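Putative vitamin-B12 independent methionine synthase family protein (Listeria monocytogenes, PDB 1YPX) probably transfers a methyl group from a methylated folate to homocysteine, without cobalamin and perhaps with zinc, on a TIM-barrel-like fold. Local coordinates at residues I234-C239 against G262-D267; D267-E272 against P290-V295; I137-M142 against N219-A224; T189-L194 against T212-Y217. One frame throughout, in Å; residues are numbered along the deposited sequence.

In the fold
All four contacts belong to one TIM-barrel-like domain and show how neighbouring beta-alpha units interlock. Contacts 1 and 2 share Asp267 and have centres about 7 Å apart; through them strands 233-238, 268-272 and 293-299 follow one another in the parallel sheet. Contacts 3 and 4 both use helix 213-224 and lie about 11 Å apart, centre to centre, with contact 4 nested in the chain loop that contact 3 closes. Leu264 on Ile221 joins contact 1 to contact 3, whose centre is about 10 Å away. His237 and Cys239 of contact 1, with Cys334, face a common vacant point, consistent with a possible, unoccupied zinc site; Phe270 of contact 2 touches this group.

Contact 1. Residues I234-C239 against G262-D267; sequences ITMHIC and GKLNID
Ile266 lies across Ile234 and Met236, its side chain running at about a right angle to both of theirs. Its CB is 3.9 Å from Ile234 O. One bond further, CG1 passes beside that same carbonyl oxygen and packs on Ile234 CG2 at 3.9 Å, the Ile234 branch that stands anti to its backbone N. At the tip, CD1 reaches the next residue on this side of the strand: it rests against Met236 CB and lies 3.4 Å from Met236 SE, the selenium of a selenomethionine. That chain bends at its second and third torsions, and its terminal CE ends 4.2 Å from Leu264 CG. Leu264 in turn touches Ile221 of helix 213-224.

The two segments belong to a beta-alpha-beta connection of the barrel. The chain leaves strand 233-238, passes through helix 258-261, and comes back along 262-267 to enter the parallel neighbour 268-272. Asp267, the last residue before that strand, holds the polar end of the contact. Its CG lies beside its own backbone N (chi1 -60°), which turns the carboxylate and the amide toward the same residue. Ile234 N donates to Asp267 OD2 over 2.9 Å at 168°, using the anti lone pair of the oxygen, while Asp267 N gives a more bent bond to Ile234 O at 3.2 Å. Ile234 is thus held by both its amide and its carbonyl. OD2 also forms a salt bridge with Lys228, which would tend to stabilise the charged carboxylate.

Contact 2. Residues D267-E272 against P290-V295; sequences DGFFLE and PDLKIV
Phe269 O accepts from Val295 N over 2.7 Å, the shortest sound polar bond between the two strands. Val295 also bonds back to the same strand through its carbonyl oxygen, which takes Leu271 N at 3.1 Å, with a straighter approach of the hydrogen. One residue of the second strand therefore straddles two alternate residues of the first, the signature of parallel pairing. The same pattern begins two residues earlier, where Lys293 N makes a weak bond to Asp267 O; the return bond from Phe269 N to Lys293 O is less certain, because the position of that oxygen is doubtful.

These are consecutive strands of the barrel, 268-272 and 293-299, their short segments inclined by 25°. Phe270 and Val295 lie side by side, and Phe270 also touches Tyr183 and Gln185 of strand 183-188, consistent with a side chain pointing into the barrel. The first torsion of Val295 (chi1 -174°) spreads its methyls over the Phe270 ring: CG1 meets CD2 at 3.7 Å, while CG2 sits over the middle, 3.7 Å from the centroid and only 9° from the normal, a clear CH-pi contact.

On the face carrying Phe269 and Ile294, Leu271 CD1 comes round to Ile294 CD1 at 3.7 Å. From the loop just before strand 293-299, Leu292 CD1 approaches Phe269 CD2 at 3.8 Å; Phe261 makes an edge-to-face pair with the Phe269 ring. Near the strand entry, the bent chain of Lys293 carries NZ back to Asp291 O, 2.9 Å away.

Contact 3. Residues I137-M142 against N219-A224; sequences IPSPAM and NLINEA
At the point where barrel strand 132-138 gives way to helix 141-146, the turn is covered by the last two turns of helix 213-224, and Pro140 carries most of the meeting. Its ring presents CG to three helix side chains at once: Leu220 CG at 4.0 Å, Ile221 CD1 at 3.5 Å and Ala224 CB at 3.9 Å. Since these residues stand at positions i, i+1 and i+4, they form one patch of the helix surface.

Pro140 and Ile221 cross at about a right angle. The first two torsions of Ile221 (chi1 -52°, chi2 -48°) bring CD1 to the turn, where it packs against both the proline ring and Ser139 OG. The serine hydroxyl has its polar partner elsewhere, in Asp188 at the end of the adjacent barrel strand 183-188. Helix 213-224 comes after that strand, beyond the short helix 190-193, so the contact ties one beta-alpha unit of the TIM-like barrel to the next.

On the other flank Leu220 CD2 lies 3.5 Å from Ala141 CA and 4.0 Å from Ala141 CB. No hydrogen bond crosses between the segments; Met142 N bonds within its own segment to Ser139 O. Tyr169 of helix 158-178 touches both Pro140 and Ala224.

Contact 4. Residues T189-L194 against T212-Y217; sequences TSWSYL and TLQETY
Tyr217 and Trp191 meet as a T-shaped pair, with the edge of the tyrosine ring turned toward one face of the indole. The centroid of the six-membered indole ring is 5.7 Å from that of the phenol ring, and the planes stand at 73°. The two side chains slide past each other in opposite directions, which brings the root of one to the rim of the other: Trp191 CZ2 lies 3.6 Å from Tyr217 CB. Further out, the phenol ring passes Ser190, whose OG is 3.3 Å from Tyr217 CE1 and hydrogen-bonds to Asp188. The tyrosine also makes an edge-to-face pair with His144.

Trp191 reaches further toward the start of the helix as well. Its CZ3 is 3.8 Å from Gln214 CA and the same distance from Gln214 CG, with the indole and amide planes 80° apart. Met236 and Ile238 of strand 233-238 touch the indole too, so the ring lies between helix and sheet.

Leu194 is the third large contributor. With CG placed between the backbone N and the carbonyl carbon (chi1 55°), its CD1 extends over the aliphatic part of Gln214, near CG, and comes 3.8 Å from Gln214 NE2. The same methyl is a looser 4.4 Å from Leu213 CB.

The contact forms part of the beta-alpha loop at the C-terminal end of barrel strand 183-188: a short, loosely formed helix folds back on the first turn of helix 213-224, at the end of the barrel where TIM-barrel enzymes carry their active sites.

Contact 1. Residues I234-C239 against G262-D267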
loop_
_atom_site.group_PDB
_atom_site.type_symbol
_atom_site.label_atom_id
_atom_site.label_comp_id
_atom_site.label_asym_id
_atom_site.label_seq_id
_atom_site.Cartn_x
_atom_site.Cartn_y
_atom_site.Cartn_z
ATOM N N ILE A 234 -8.565 3.572 -4.572
ATOM C CA ILE A 234 -7.176 3.229 -4.804
ATOM C C ILE A 234 -6.274 4.204 -4.084
ATOM O O ILE A 234 -6.062 5.327 -4.532
ATOM C CB ILE A 234 -6.823 3.204 -6.294
ATOM C CG1 ILE A 234 -7.552 2.017 -6.959
ATOM C CG2 ILE A 234 -5.294 3.113 -6.460
ATOM C CD1 ILE A 234 -7.100 1.667 -8.390
ATOM N N THR A 235 -5.760 3.772 -2.944
ATOM C CA THR A 235 -4.884 4.601 -2.146
ATOM C C THR A 235 -3.441 4.292 -2.478
ATOM O O THR A 235 -3.112 3.220 -3.006
ATOM C CB THR A 235 -5.085 4.344 -0.637
ATOM O OG1 THR A 235 -4.916 2.940 -0.349
ATOM C CG2 THR A 235 -6.459 4.822 -0.202
HETATM N N MSE A 236 -2.574 5.231 -2.137
HETATM C CA MSE A 236 -1.159 5.066 -2.402
HETATM C C MSE A 236 -0.308 5.250 -1.167
HETATM O O MSE A 236 -0.397 6.269 -0.501
HETATM C CB MSE A 236 -0.713 6.076 -3.451
HETATM C CG MSE A 236 0.733 5.925 -3.875
HETATM SE SE MSE A 236 0.917 5.998 -5.806
HETATM C CE MSE A 236 2.129 7.517 -5.953
ATOM N N HIS A 237 0.510 4.259 -0.853
ATOM C CA HIS A 237 1.406 4.393 0.281
ATOM C C HIS A 237 2.787 4.818 -0.241
ATOM O O HIS A 237 3.472 4.028 -0.899
ATOM C CB HIS A 237 1.511 3.078 1.060
ATOM C CG HIS A 237 2.518 3.107 2.169
ATOM N ND1 HIS A 237 2.621 4.153 3.067
ATOM C CD2 HIS A 237 3.477 2.218 2.523
ATOM C CE1 HIS A 237 3.598 3.908 3.920
ATOM N NE2 HIS A 237 4.134 2.739 3.611
ATOM N N ILE A 238 3.155 6.080 0.026
ATOM C CA ILE A 238 4.460 6.653 -0.362
ATOM C C ILE A 238 5.380 6.364 0.812
ATOM O O ILE A 238 5.426 7.136 1.768
ATOM C CB ILE A 238 4.440 8.207 -0.504
ATOM C CG1 ILE A 238 3.299 8.664 -1.416
ATOM C CG2 ILE A 238 5.773 8.688 -1.082
ATOM C CD1 ILE A 238 3.433 8.194 -2.843
ATOM N N CYS A 239 6.113 5.263 0.747
ATOM C CA CYS A 239 6.994 4.884 1.844
ATOM C C CYS A 239 8.292 5.681 1.889
ATOM O O CYS A 239 8.804 6.102 0.852
ATOM C CB CYS A 239 7.314 3.394 1.740
ATOM S SG CYS A 239 7.726 2.620 3.300
ATOM N N GLY A 262 -1.000 16.890 -6.749
ATOM C CA GLY A 262 -1.676 17.718 -7.728
ATOM C C GLY A 262 -1.980 17.027 -9.045
ATOM O O GLY A 262 -3.017 17.279 -9.657
ATOM N N LYS A 263 -1.088 16.142 -9.476
ATOM C CA LYS A 263 -1.259 15.443 -10.743
ATOM C C LYS A 263 -1.772 14.001 -10.654
ATOM O O LYS A 263 -2.536 13.552 -11.510
ATOM C CB LYS A 263 0.066 15.472 -11.511
ATOM C CG LYS A 263 0.552 16.873 -11.865
ATOM C CD LYS A 263 1.819 16.835 -12.723
ATOM C CE LYS A 263 2.340 18.246 -13.031
ATOM N NZ LYS A 263 3.663 18.246 -13.725
ATOM N N LEU A 264 -1.346 13.282 -9.622
ATOM C CA LEU A 264 -1.740 11.887 -9.415
ATOM C C LEU A 264 -3.242 11.738 -9.185
ATOM O O LEU A 264 -3.791 12.350 -8.273
ATOM C CB LEU A 264 -0.990 11.324 -8.211
ATOM C CG LEU A 264 -0.329 9.968 -8.391
ATOM C CD1 LEU A 264 -1.373 8.963 -8.848
ATOM C CD2 LEU A 264 0.793 10.086 -9.400
ATOM N N ASN A 265 -3.898 10.905 -9.988
ATOM C CA ASN A 265 -5.344 10.698 -9.863
ATOM C C ASN A 265 -5.735 9.608 -8.881
ATOM O O ASN A 265 -6.529 8.714 -9.194
ATOM C CB ASN A 265 -5.940 10.392 -11.230
ATOM C CG ASN A 265 -5.869 11.576 -12.145
ATOM O OD1 ASN A 265 -6.315 12.661 -11.785
ATOM N ND2 ASN A 265 -5.310 11.385 -13.329
ATOM N N ILE A 266 -5.194 9.711 -7.674
ATOM C CA ILE A 266 -5.441 8.732 -6.636
ATOM C C ILE A 266 -6.414 9.237 -5.563
ATOM O O ILE A 266 -6.522 10.436 -5.320
ATOM C CB ILE A 266 -4.074 8.279 -6.059
ATOM C CG1 ILE A 266 -3.905 6.786 -6.307
ATOM C CG2 ILE A 266 -3.939 8.615 -4.598
ATOM C CD1 ILE A 266 -2.492 6.306 -6.129
ATOM N N ASP A 267 -7.138 8.320 -4.934
ATOM C CA ASP A 267 -8.119 8.709 -3.933
ATOM C C ASP A 267 -7.555 9.168 -2.602
ATOM O O ASP A 267 -7.980 10.189 -2.074
ATOM C CB ASP A 267 -9.096 7.565 -3.714
ATOM C CG ASP A 267 -9.838 7.206 -4.971
ATOM O OD1 ASP A 267 -10.594 8.076 -5.459
ATOM O OD2 ASP A 267 -9.657 6.072 -5.477
#

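Contact 2. Residues D267-E272 against P290-V295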
loop_
_atom_site.group_PDB
_atom_site.type_symbol
_atom_site.label_atom_id
_atom_site.label_comp_id
_atom_site.label_asym_id
_atom_site.label_seq_id
_atom_site.Cartn_x
_atom_site.Cartn_y
_atom_site.Cartn_z
ATOM N N ASP A 267 -7.138 8.320 -4.934
ATOM C CA ASP A 267 -8.119 8.709 -3.933
ATOM C C ASP A 267 -7.555 9.168 -2.602
ATOM O O ASP A 267 -7.980 10.189 -2.074
ATOM C CB ASP A 267 -9.096 7.565 -3.714
ATOM C CG ASP A 267 -9.838 7.206 -4.971
ATOM O OD1 ASP A 267 -10.594 8.076 -5.459
ATOM O OD2 ASP A 267 -9.657 6.072 -5.477
ATOM N N GLY A 268 -6.614 8.413 -2.052
ATOM C CA GLY A 268 -6.028 8.786 -0.790
ATOM C C GLY A 268 -4.560 8.462 -0.822
ATOM O O GLY A 268 -4.119 7.683 -1.668
ATOM N N PHE A 269 -3.807 9.046 0.106
ATOM C CA PHE A 269 -2.353 8.843 0.211
ATOM C C PHE A 269 -1.921 8.531 1.652
ATOM O O PHE A 269 -2.263 9.265 2.574
ATOM C CB PHE A 269 -1.612 10.112 -0.232
ATOM C CG PHE A 269 -1.358 10.206 -1.709
ATOM C CD1 PHE A 269 -0.386 9.411 -2.316
ATOM C CD2 PHE A 269 -2.042 11.136 -2.486
ATOM C CE1 PHE A 269 -0.092 9.547 -3.682
ATOM C CE2 PHE A 269 -1.760 11.284 -3.853
ATOM C CZ PHE A 269 -0.779 10.487 -4.452
ATOM N N PHE A 270 -1.169 7.456 1.844
ATOM C CA PHE A 270 -0.666 7.120 3.173
ATOM C C PHE A 270 0.762 7.650 3.286
ATOM O O PHE A 270 1.726 7.024 2.812
ATOM C CB PHE A 270 -0.690 5.614 3.421
ATOM C CG PHE A 270 -2.063 5.081 3.739
ATOM C CD1 PHE A 270 -3.038 4.984 2.740
ATOM C CD2 PHE A 270 -2.377 4.658 5.035
ATOM C CE1 PHE A 270 -4.304 4.467 3.028
ATOM C CE2 PHE A 270 -3.634 4.138 5.341
ATOM C CZ PHE A 270 -4.603 4.038 4.337
ATOM N N LEU A 271 0.862 8.829 3.906
ATOM C CA LEU A 271 2.107 9.570 4.124
ATOM C C LEU A 271 2.616 9.381 5.539
ATOM O O LEU A 271 1.870 9.608 6.487
ATOM C CB LEU A 271 1.849 11.059 3.917
ATOM C CG LEU A 271 1.247 11.441 2.576
ATOM C CD1 LEU A 271 0.664 12.861 2.623
ATOM C CD2 LEU A 271 2.347 11.335 1.542
ATOM N N GLU A 272 3.881 8.998 5.698
ATOM C CA GLU A 272 4.419 8.806 7.051
ATOM C C GLU A 272 5.289 9.962 7.571
ATOM O O GLU A 272 6.082 10.539 6.831
ATOM C CB GLU A 272 5.194 7.483 7.141
ATOM C CG GLU A 272 6.419 7.357 6.263
ATOM C CD GLU A 272 7.291 6.199 6.708
ATOM O OE1 GLU A 272 7.736 6.219 7.874
ATOM O OE2 GLU A 272 7.530 5.269 5.912
ATOM N N PRO A 290 -11.108 18.314 -3.323
ATOM C CA PRO A 290 -11.839 18.083 -2.074
ATOM C C PRO A 290 -12.131 16.613 -1.783
ATOM O O PRO A 290 -12.724 16.280 -0.750
ATOM C CB PRO A 290 -13.108 18.914 -2.260
ATOM C CG PRO A 290 -13.344 18.842 -3.731
ATOM C CD PRO A 290 -11.948 19.007 -4.315
ATOM N N ASP A 291 -11.707 15.736 -2.690
ATOM C CA ASP A 291 -11.926 14.301 -2.523
ATOM C C ASP A 291 -10.611 13.550 -2.352
ATOM O O ASP A 291 -10.613 12.330 -2.235
ATOM C CB ASP A 291 -12.666 13.720 -3.727
ATOM C CG ASP A 291 -11.770 13.557 -4.936
ATOM O OD1 ASP A 291 -11.542 14.554 -5.656
ATOM O OD2 ASP A 291 -11.279 12.428 -5.159
ATOM N N LEU A 292 -9.493 14.275 -2.359
ATOM C CA LEU A 292 -8.193 13.639 -2.181
ATOM C C LEU A 292 -7.817 13.613 -0.703
ATOM O O LEU A 292 -7.183 14.544 -0.188
ATOM C CB LEU A 292 -7.109 14.376 -2.963
ATOM C CG LEU A 292 -5.686 13.880 -2.664
ATOM C CD1 LEU A 292 -5.578 12.421 -3.070
ATOM C CD2 LEU A 292 -4.653 14.722 -3.395
ATOM N N LYS A 293 -8.208 12.543 -0.021
ATOM C CA LYS A 293 -7.921 12.408 1.400
ATOM C C LYS A 293 -6.515 11.877 1.622
ATOM O O LYS A 293 -6.090 10.943 0.950
ATOM C CB LYS A 293 -8.958 11.495 2.059
ATOM C CG LYS A 293 -9.192 10.186 1.323
ATOM C CD LYS A 293 -10.537 9.558 1.688
ATOM C CE LYS A 293 -11.722 10.338 1.110
ATOM N NZ LYS A 293 -11.741 10.357 -0.378
ATOM N N ILE A 294 -5.785 12.492 2.550
ATOM C CA ILE A 294 -4.420 12.054 2.833
ATOM C C ILE A 294 -4.289 11.537 4.270
ATOM O O ILE A 294 -4.515 12.252 5.246
ATOM C CB ILE A 294 -3.367 13.198 2.588
ATOM C CG1 ILE A 294 -3.403 14.204 3.714
ATOM C CG2 ILE A 294 -3.612 13.909 1.266
ATOM C CD1 ILE A 294 -2.251 14.018 4.637
ATOM N N VAL A 295 -3.948 10.269 4.394
ATOM C CA VAL A 295 -3.785 9.671 5.698
ATOM C C VAL A 295 -2.442 10.106 6.264
ATOM O O VAL A 295 -1.427 10.083 5.562
ATOM C CB VAL A 295 -3.849 8.147 5.573
ATOM C CG1 VAL A 295 -3.833 7.488 6.946
ATOM C CG2 VAL A 295 -5.095 7.776 4.786
#

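Contact 3. Residues I137-M142 against N219-A224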
loop_
_atom_site.group_PDB
_atom_site.type_symbol
_atom_site.label_atom_id
_atom_site.label_comp_id
_atom_site.label_asym_id
_atom_site.label_seq_id
_atom_site.Cartn_x
_atom_site.Cartn_y
_atom_site.Cartn_z
ATOM N N ILE A 137 -0.556 -3.970 -3.302
ATOM C CA ILE A 137 0.356 -4.502 -4.301
ATOM C C ILE A 137 1.338 -3.375 -4.539
ATOM O O ILE A 137 1.066 -2.231 -4.175
ATOM C CB ILE A 137 -0.344 -4.858 -5.660
ATOM C CG1 ILE A 137 -0.878 -3.589 -6.329
ATOM C CG2 ILE A 137 -1.497 -5.838 -5.426
ATOM C CD1 ILE A 137 -1.570 -3.857 -7.646
ATOM N N PRO A 138 2.516 -3.685 -5.101
ATOM C CA PRO A 138 3.469 -2.603 -5.351
ATOM C C PRO A 138 2.958 -1.748 -6.482
ATOM O O PRO A 138 2.139 -2.187 -7.297
ATOM C CB PRO A 138 4.753 -3.336 -5.741
ATOM C CG PRO A 138 4.259 -4.650 -6.269
ATOM C CD PRO A 138 3.162 -4.993 -5.288
ATOM N N SER A 139 3.452 -0.524 -6.510
ATOM C CA SER A 139 3.115 0.449 -7.526
ATOM C C SER A 139 3.741 0.023 -8.849
ATOM O O SER A 139 4.820 -0.554 -8.873
ATOM C CB SER A 139 3.675 1.807 -7.105
ATOM O OG SER A 139 3.451 2.791 -8.092
ATOM N N PRO A 140 3.077 0.296 -9.973
ATOM C CA PRO A 140 3.711 -0.125 -11.224
ATOM C C PRO A 140 5.105 0.492 -11.421
ATOM O O PRO A 140 5.970 -0.116 -12.038
ATOM C CB PRO A 140 2.700 0.316 -12.288
ATOM C CG PRO A 140 2.068 1.511 -11.681
ATOM C CD PRO A 140 1.870 1.097 -10.233
ATOM N N ALA A 141 5.321 1.684 -10.870
ATOM C CA ALA A 141 6.604 2.363 -10.995
ATOM C C ALA A 141 7.680 1.635 -10.207
ATOM O O ALA A 141 8.864 1.956 -10.312
ATOM C CB ALA A 141 6.490 3.807 -10.508
HETATM N N MSE A 142 7.264 0.665 -9.405
HETATM C CA MSE A 142 8.204 -0.110 -8.607
HETATM C C MSE A 142 8.946 -1.120 -9.484
HETATM O O MSE A 142 10.067 -1.526 -9.167
HETATM C CB MSE A 142 7.466 -0.819 -7.467
HETATM C CG MSE A 142 7.181 0.084 -6.276
HETATM SE SE MSE A 142 8.689 0.221 -5.031
HETATM C CE MSE A 142 9.884 1.362 -6.032
ATOM N N ASN A 219 2.655 9.626 -15.076
ATOM C CA ASN A 219 1.915 9.185 -16.248
ATOM C C ASN A 219 1.706 7.677 -16.217
ATOM O O ASN A 219 0.688 7.172 -16.688
ATOM C CB ASN A 219 2.667 9.582 -17.519
ATOM C CG ASN A 219 2.801 11.086 -17.669
ATOM O OD1 ASN A 219 1.810 11.793 -17.846
ATOM N ND2 ASN A 219 4.030 11.582 -17.592
ATOM N N LEU A 220 2.677 6.962 -15.660
ATOM C CA LEU A 220 2.592 5.508 -15.552
ATOM C C LEU A 220 1.452 5.110 -14.618
ATOM O O LEU A 220 0.642 4.233 -14.943
ATOM C CB LEU A 220 3.909 4.944 -15.017
ATOM C CG LEU A 220 3.906 3.453 -14.679
ATOM C CD1 LEU A 220 3.479 2.632 -15.892
ATOM C CD2 LEU A 220 5.299 3.040 -14.218
ATOM N N ILE A 221 1.404 5.775 -13.462
ATOM C CA ILE A 221 0.394 5.527 -12.448
ATOM C C ILE A 221 -0.995 5.885 -12.947
ATOM O O ILE A 221 -1.911 5.061 -12.906
ATOM C CB ILE A 221 0.620 6.371 -11.184
ATOM C CG1 ILE A 221 2.057 6.219 -10.669
ATOM C CG2 ILE A 221 -0.422 6.010 -10.148
ATOM C CD1 ILE A 221 2.542 4.805 -10.567
ATOM N N ASN A 222 -1.167 7.120 -13.408
ATOM C CA ASN A 222 -2.488 7.528 -13.878
ATOM C C ASN A 222 -2.984 6.589 -14.969
ATOM O O ASN A 222 -4.157 6.216 -14.986
ATOM C CB ASN A 222 -2.479 8.983 -14.384
ATOM C CG ASN A 222 -2.338 10.003 -13.251
ATOM O OD1 ASN A 222 -2.957 9.864 -12.187
ATOM N ND2 ASN A 222 -1.533 11.042 -13.483
ATOM N N GLU A 223 -2.090 6.197 -15.868
ATOM C CA GLU A 223 -2.474 5.288 -16.939
ATOM C C GLU A 223 -2.859 3.917 -16.386
ATOM O O GLU A 223 -3.857 3.328 -16.807
ATOM C CB GLU A 223 -1.337 5.120 -17.948
ATOM C CG GLU A 223 -1.752 4.314 -19.158
ATOM C CD GLU A 223 -0.605 4.004 -20.090
ATOM O OE1 GLU A 223 -0.860 3.274 -21.085
ATOM O OE2 GLU A 223 0.540 4.480 -19.839
ATOM N N ALA A 224 -2.057 3.420 -15.445
ATOM C CA ALA A 224 -2.295 2.126 -14.817
ATOM C C ALA A 224 -3.663 2.056 -14.147
ATOM O O ALA A 224 -4.297 1.000 -14.128
ATOM C CB ALA A 224 -1.205 1.838 -13.790
#

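Contact 4. Residues T189-L194 against T212-Y217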
loop_
_atom_site.group_PDB
_atom_site.type_symbol
_atom_site.label_atom_id
_atom_site.label_comp_id
_atom_site.label_asym_id
_atom_site.label_seq_id
_atom_site.Cartn_x
_atom_site.Cartn_y
_atom_site.Cartn_z
ATOM N N THR A 189 7.689 2.911 -2.902
ATOM C CA THR A 189 8.806 3.438 -2.139
ATOM C C THR A 189 9.851 4.101 -3.031
ATOM O O THR A 189 10.930 4.459 -2.556
ATOM C CB THR A 189 9.492 2.329 -1.331
ATOM O OG1 THR A 189 10.469 2.913 -0.463
ATOM C CG2 THR A 189 10.184 1.342 -2.255
ATOM N N SER A 190 9.520 4.272 -4.313
ATOM C CA SER A 190 10.441 4.868 -5.280
ATOM C C SER A 190 10.564 6.386 -5.185
ATOM O O SER A 190 11.635 6.939 -5.426
ATOM C CB SER A 190 10.052 4.471 -6.719
ATOM O OG SER A 190 8.878 5.126 -7.172
ATOM N N TRP A 191 9.479 7.061 -4.829
ATOM C CA TRP A 191 9.504 8.512 -4.723
ATOM C C TRP A 191 10.425 8.995 -3.609
ATOM O O TRP A 191 11.016 10.063 -3.717
ATOM C CB TRP A 191 8.092 9.052 -4.492
ATOM C CG TRP A 191 7.093 8.578 -5.508
ATOM C CD1 TRP A 191 6.454 7.381 -5.523
ATOM C CD2 TRP A 191 6.634 9.296 -6.662
ATOM N NE1 TRP A 191 5.619 7.303 -6.612
ATOM C CE2 TRP A 191 5.709 8.465 -7.328
ATOM C CE3 TRP A 191 6.914 10.561 -7.195
ATOM C CZ2 TRP A 191 5.059 8.857 -8.503
ATOM C CZ3 TRP A 191 6.271 10.948 -8.358
ATOM C CH2 TRP A 191 5.351 10.098 -9.000
ATOM N N SER A 192 10.550 8.217 -2.540
ATOM C CA SER A 192 11.409 8.616 -1.427
ATOM C C SER A 192 12.851 8.803 -1.892
ATOM O O SER A 192 13.557 9.690 -1.410
ATOM C CB SER A 192 11.358 7.577 -0.297
ATOM O OG SER A 192 11.975 6.355 -0.661
ATOM N N TYR A 193 13.282 7.976 -2.839
ATOM C CA TYR A 193 14.642 8.063 -3.352
ATOM C C TYR A 193 14.997 9.441 -3.894
ATOM O O TYR A 193 16.039 9.997 -3.551
ATOM C CB TYR A 193 14.870 7.014 -4.436
ATOM C CG TYR A 193 14.967 5.610 -3.895
ATOM C CD1 TYR A 193 13.818 4.877 -3.589
ATOM C CD2 TYR A 193 16.211 5.013 -3.687
ATOM C CE1 TYR A 193 13.907 3.578 -3.092
ATOM C CE2 TYR A 193 16.312 3.718 -3.189
ATOM C CZ TYR A 193 15.156 3.005 -2.897
ATOM O OH TYR A 193 15.254 1.715 -2.431
ATOM N N LEU A 194 14.140 9.988 -4.748
ATOM C CA LEU A 194 14.388 11.310 -5.310
ATOM C C LEU A 194 13.855 12.412 -4.394
ATOM O O LEU A 194 13.214 13.358 -4.856
ATOM C CB LEU A 194 13.751 11.435 -6.701
ATOM C CG LEU A 194 12.257 11.144 -6.893
ATOM C CD1 LEU A 194 11.797 11.694 -8.233
ATOM C CD2 LEU A 194 12.002 9.653 -6.821
ATOM N N THR A 212 12.528 13.881 -13.924
ATOM C CA THR A 212 12.147 13.177 -15.137
ATOM C C THR A 212 11.351 11.941 -14.750
ATOM O O THR A 212 10.376 11.580 -15.410
ATOM C CB THR A 212 13.399 12.766 -15.961
ATOM O OG1 THR A 212 13.093 11.632 -16.782
ATOM C CG2 THR A 212 14.558 12.430 -15.041
ATOM N N LEU A 213 11.768 11.302 -13.661
ATOM C CA LEU A 213 11.093 10.111 -13.170
ATOM C C LEU A 213 9.681 10.437 -12.699
ATOM O O LEU A 213 8.740 9.700 -12.994
ATOM C CB LEU A 213 11.889 9.484 -12.024
ATOM C CG LEU A 213 13.154 8.738 -12.443
ATOM C CD1 LEU A 213 13.834 8.179 -11.211
ATOM C CD2 LEU A 213 12.799 7.617 -13.407
ATOM N N GLN A 214 9.538 11.545 -11.973
ATOM C CA GLN A 214 8.231 11.965 -11.463
ATOM C C GLN A 214 7.207 12.066 -12.591
ATOM O O GLN A 214 6.000 11.939 -12.367
ATOM C CB GLN A 214 8.343 13.314 -10.735
ATOM C CG GLN A 214 9.140 13.249 -9.436
ATOM C CD GLN A 214 9.063 14.531 -8.619
ATOM O OE1 GLN A 214 7.978 14.963 -8.214
ATOM N NE2 GLN A 214 10.219 15.143 -8.369
ATOM N N GLU A 215 7.708 12.283 -13.804
ATOM C CA GLU A 215 6.871 12.399 -14.986
ATOM C C GLU A 215 6.537 10.998 -15.500
ATOM O O GLU A 215 5.360 10.625 -15.596
ATOM C CB GLU A 215 7.606 13.203 -16.066
ATOM C CG GLU A 215 6.700 13.846 -17.112
ATOM C CD GLU A 215 5.788 14.916 -16.531
ATOM O OE1 GLU A 215 5.098 15.599 -17.321
ATOM O OE2 GLU A 215 5.757 15.073 -15.288
ATOM N N THR A 216 7.569 10.221 -15.824
ATOM C CA THR A 216 7.350 8.863 -16.313
ATOM C C THR A 216 6.407 8.131 -15.340
ATOM O O THR A 216 5.450 7.476 -15.765
ATOM C CB THR A 216 8.695 8.084 -16.460
ATOM O OG1 THR A 216 9.292 7.894 -15.175
ATOM C CG2 THR A 216 9.667 8.855 -17.339
ATOM N N TYR A 217 6.661 8.294 -14.039
ATOM C CA TYR A 217 5.855 7.676 -12.982
ATOM C C TYR A 217 4.431 8.220 -12.891
ATOM O O TYR A 217 3.472 7.450 -12.891
ATOM C CB TYR A 217 6.543 7.845 -11.625
ATOM C CG TYR A 217 7.833 7.066 -11.480
ATOM C CD1 TYR A 217 8.568 7.117 -10.297
ATOM C CD2 TYR A 217 8.307 6.255 -12.518
ATOM C CE1 TYR A 217 9.741 6.378 -10.145
ATOM C CE2 TYR A 217 9.477 5.511 -12.379
ATOM C CZ TYR A 217 10.187 5.577 -11.186
ATOM O OH TYR A 217 11.327 4.824 -11.024
#